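Local coordinates for ribosomal-protein-alanine acetyltransferase (Clostridium acetobutylicum, PDB 3DNS), which probably transfers an acetyl group to the N-terminal alanine of a ribosomal protein, this chain being the N-terminal, GNAT-type domain of the longer enzyme, at residues 35-40 and 47-52. Numbering follows the deposited sequence.
Sequences IFIVDL and CMFRMK
F49 lays its ring obliquely against the CG2 branch of I35, with CD1 3.7 Å from that methyl, in the antiparallel β-hairpin formed by strands 31-41 and 46-53 of a GNAT-type domain. With chi1 at 61°, the F49 ring stands over its own backbone on the face covered by helix 61-78, where it also packs edge-to-face with F71. On this face I37 CD1 lies 3.8 Å from F49 CB and also touches C47 SG, while L40 CD1 reaches C47 CB near the turn. The other face carries R50 and F36, whose CE2 meets K52 CD at 3.5 Å. V38, in a classic β-bulge, points its CB toward the other strand, and its CG2 lies obliquely 3.7 Å from R50 NH1. R50, bent at chi3 (-79°), turns its NE to a salt bridge with E121 OE2 on strand 117-127.

The backbones of F36 and R50 form a reciprocal hydrogen-bonded pair, F36 N to R50 O and R50 N to F36 O, both 2.8 Å. Beyond I37 the bulge sets both V38 and D39 opposite M48, a selenomethionine, and shifts the register by one residue. M48 O therefore accepts two hydrogen bonds, from V38 N and D39 N, each 3.0 Å long, and the return bond from M48 N to D39 O is nearly straight at 175°.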
ATOM      1  N   ILE A  35       3.243  11.421  -1.120  1.00 20.50           N
ATOM      2  CA  ILE A  35       3.925  12.577  -0.570  1.00 20.90           C
ATOM      3  C   ILE A  35       2.915  13.689  -0.600  1.00 20.99           C
ATOM      4  O   ILE A  35       2.209  13.843  -1.601  1.00 20.25           O
ATOM      5  CB  ILE A  35       5.198  12.921  -1.392  1.00 20.95           C
ATOM      6  CG1 ILE A  35       6.359  11.985  -1.000  1.00 22.93           C
ATOM      7  CG2 ILE A  35       5.629  14.378  -1.186  1.00 19.15           C
ATOM      8  CD1 ILE A  35       7.474  11.952  -2.056  1.00 21.48           C
ATOM      9  N   PHE A  36       2.835  14.449   0.507  1.00 21.19           N
ATOM     10  CA  PHE A  36       1.956  15.586   0.626  1.00 19.82           C
ATOM     11  C   PHE A  36       2.774  16.780   0.985  1.00 20.67           C
ATOM     12  O   PHE A  36       3.382  16.801   2.050  1.00 20.54           O
ATOM     13  CB  PHE A  36       0.916  15.356   1.760  1.00 20.08           C
ATOM     14  CG  PHE A  36       0.055  14.175   1.553  1.00 20.76           C
ATOM     15  CD1 PHE A  36      -1.130  14.269   0.850  1.00 24.16           C
ATOM     16  CD2 PHE A  36       0.448  12.942   2.000  1.00 23.81           C
ATOM     17  CE1 PHE A  36      -1.942  13.139   0.635  1.00 22.16           C
ATOM     18  CE2 PHE A  36      -0.351  11.845   1.805  1.00 21.79           C
ATOM     19  CZ  PHE A  36      -1.544  11.941   1.121  1.00 22.67           C
ATOM     20  N   ILE A  37       2.766  17.805   0.144  1.00 20.96           N
ATOM     21  CA  ILE A  37       3.494  19.048   0.479  1.00 21.59           C
ATOM     22  C   ILE A  37       2.670  19.836   1.516  1.00 21.29           C
ATOM     23  O   ILE A  37       1.522  20.135   1.287  1.00 20.67           O
ATOM     24  CB  ILE A  37       3.807  19.926  -0.754  1.00 21.39           C
ATOM     25  CG1 ILE A  37       4.550  19.109  -1.850  1.00 23.78           C
ATOM     26  CG2 ILE A  37       4.617  21.183  -0.348  1.00 20.09           C
ATOM     27  CD1 ILE A  37       5.874  18.618  -1.425  1.00 21.11           C
ATOM     28  N   VAL A  38       3.298  20.144   2.639  1.00 21.12           N
ATOM     29  CA  VAL A  38       2.673  20.746   3.822  1.00 21.60           C
ATOM     30  C   VAL A  38       3.036  22.225   3.861  1.00 21.73           C
ATOM     31  O   VAL A  38       2.151  23.052   4.075  1.00 22.24           O
ATOM     32  CB  VAL A  38       3.007  19.919   5.130  1.00 22.62           C
ATOM     33  CG1 VAL A  38       2.605  20.606   6.384  1.00 23.80           C
ATOM     34  CG2 VAL A  38       2.307  18.509   5.057  1.00 22.06           C
ATOM     35  N   ASP A  39       4.264  22.570   3.498  1.00 20.72           N
ATOM     36  CA  ASP A  39       4.712  23.935   3.543  1.00 22.70           C
ATOM     37  C   ASP A  39       5.755  24.131   2.444  1.00 22.49           C
ATOM     38  O   ASP A  39       6.662  23.329   2.301  1.00 23.09           O
ATOM     39  CB  ASP A  39       5.287  24.243   4.951  1.00 22.10           C
ATOM     40  CG  ASP A  39       5.331  25.721   5.294  1.00 26.11           C
ATOM     41  OD1 ASP A  39       4.437  26.527   4.885  1.00 27.03           O
ATOM     42  OD2 ASP A  39       6.254  26.063   6.066  1.00 28.84           O
ATOM     43  N   LEU A  40       5.610  25.210   1.680  1.00 24.15           N
ATOM     44  CA  LEU A  40       6.522  25.538   0.591  1.00 24.22           C
ATOM     45  C   LEU A  40       6.612  27.037   0.566  1.00 25.01           C
ATOM     46  O   LEU A  40       5.589  27.731   0.524  1.00 25.01           O
ATOM     47  CB  LEU A  40       5.976  25.004  -0.737  1.00 25.13           C
ATOM     48  CG  LEU A  40       6.741  25.237  -2.040  1.00 25.39           C
ATOM     49  CD1 LEU A  40       8.062  24.497  -1.936  1.00 26.20           C
ATOM     50  CD2 LEU A  40       5.938  24.818  -3.323  1.00 23.76           C
ATOM     51  N   CYS A  47      10.953  23.769   1.879  1.00 20.33           N
ATOM     52  CA  CYS A  47       9.904  22.829   1.541  1.00 19.89           C
ATOM     53  C   CYS A  47       9.800  21.813   2.633  1.00 19.63           C
ATOM     54  O   CYS A  47      10.807  21.175   2.938  1.00 19.27           O
ATOM     55  CB  CYS A  47      10.203  22.081   0.229  1.00 20.55           C
ATOM     56  SG  CYS A  47       8.872  20.937  -0.221  1.00 22.52           S
HETATM   57  N   MSE A  48       8.586  21.639   3.194  1.00 19.43           N
HETATM   58  CA  MSE A  48       8.291  20.640   4.241  1.00 19.59           C
HETATM   59  C   MSE A  48       7.170  19.785   3.715  1.00 18.89           C
HETATM   60  O   MSE A  48       6.177  20.328   3.260  1.00 18.67           O
HETATM   61  CB  MSE A  48       7.848  21.265   5.580  1.00 18.27           C
HETATM   62  CG  MSE A  48       7.404  20.254   6.603  1.00 20.52           C
HETATM   63 SE   MSE A  48       7.575  20.944   8.454  0.70 23.14          SE
HETATM   64  CE  MSE A  48       6.256  22.365   8.237  1.00 23.24           C
ATOM     65  N   PHE A  49       7.362  18.467   3.740  1.00 18.21           N
ATOM     66  CA  PHE A  49       6.308  17.528   3.329  1.00 18.28           C
ATOM     67  C   PHE A  49       6.124  16.357   4.264  1.00 18.52           C
ATOM     68  O   PHE A  49       7.018  16.014   5.064  1.00 19.01           O
ATOM     69  CB  PHE A  49       6.517  17.012   1.927  1.00 18.39           C
ATOM     70  CG  PHE A  49       7.793  16.258   1.700  1.00 16.65           C
ATOM     71  CD1 PHE A  49       7.826  14.902   1.798  1.00 18.15           C
ATOM     72  CD2 PHE A  49       8.942  16.915   1.296  1.00 19.13           C
ATOM     73  CE1 PHE A  49       8.991  14.197   1.512  1.00 18.73           C
ATOM     74  CE2 PHE A  49      10.103  16.209   1.015  1.00 17.48           C
ATOM     75  CZ  PHE A  49      10.106  14.838   1.142  1.00 18.04           C
ATOM     76  N   ARG A  50       4.937  15.759   4.154  1.00 18.39           N
ATOM     77  CA  ARG A  50       4.578  14.537   4.874  1.00 18.27           C
ATOM     78  C   ARG A  50       4.662  13.341   3.920  1.00 18.62           C
ATOM     79  O   ARG A  50       4.092  13.396   2.823  1.00 18.22           O
ATOM     80  CB  ARG A  50       3.171  14.632   5.457  1.00 18.13           C
ATOM     81  CG  ARG A  50       2.748  13.359   6.174  1.00 18.55           C
ATOM     82  CD  ARG A  50       1.481  13.573   6.975  1.00 18.46           C
ATOM     83  NE  ARG A  50       1.721  14.258   8.262  1.00 19.35           N
ATOM     84  CZ  ARG A  50       1.388  15.519   8.503  1.00 18.99           C
ATOM     85  NH1 ARG A  50       0.856  16.263   7.550  1.00 19.15           N
ATOM     86  NH2 ARG A  50       1.596  16.055   9.683  1.00 19.77           N
HETATM   87  N   MSE A  51       5.401  12.297   4.309  1.00 18.29           N
HETATM   88  CA  MSE A  51       5.500  11.109   3.467  1.00 20.31           C
HETATM   89  C   MSE A  51       4.797   9.947   4.138  1.00 20.27           C
HETATM   90  O   MSE A  51       5.134   9.577   5.224  1.00 21.71           O
HETATM   91  CB  MSE A  51       6.920  10.732   3.184  1.00 19.24           C
HETATM   92  CG  MSE A  51       7.032   9.527   2.243  1.00 20.54           C
HETATM   93 SE   MSE A  51       8.931   9.175   1.674  0.80 28.82          SE
HETATM   94  CE  MSE A  51       9.557   8.481   3.373  1.00 22.50           C
ATOM     95  N   LYS A  52       3.742   9.472   3.521  1.00 21.51           N
ATOM     96  CA  LYS A  52       2.982   8.346   4.029  1.00 23.88           C
ATOM     97  C   LYS A  52       3.489   7.137   3.264  1.00 23.55           C
ATOM     98  O   LYS A  52       3.698   7.199   2.048  1.00 23.62           O
ATOM     99  CB  LYS A  52       1.487   8.550   3.796  1.00 23.82           C
ATOM    100  CG  LYS A  52       0.919   9.679   4.668  1.00 26.57           C
ATOM    101  CD  LYS A  52      -0.600   9.693   4.615  1.00 27.74           C
ATOM    102  CE  LYS A  52      -1.172  10.765   5.504  1.00 30.41           C
ATOM    103  NZ  LYS A  52      -0.614  10.549   6.884  1.00 36.92           N
TER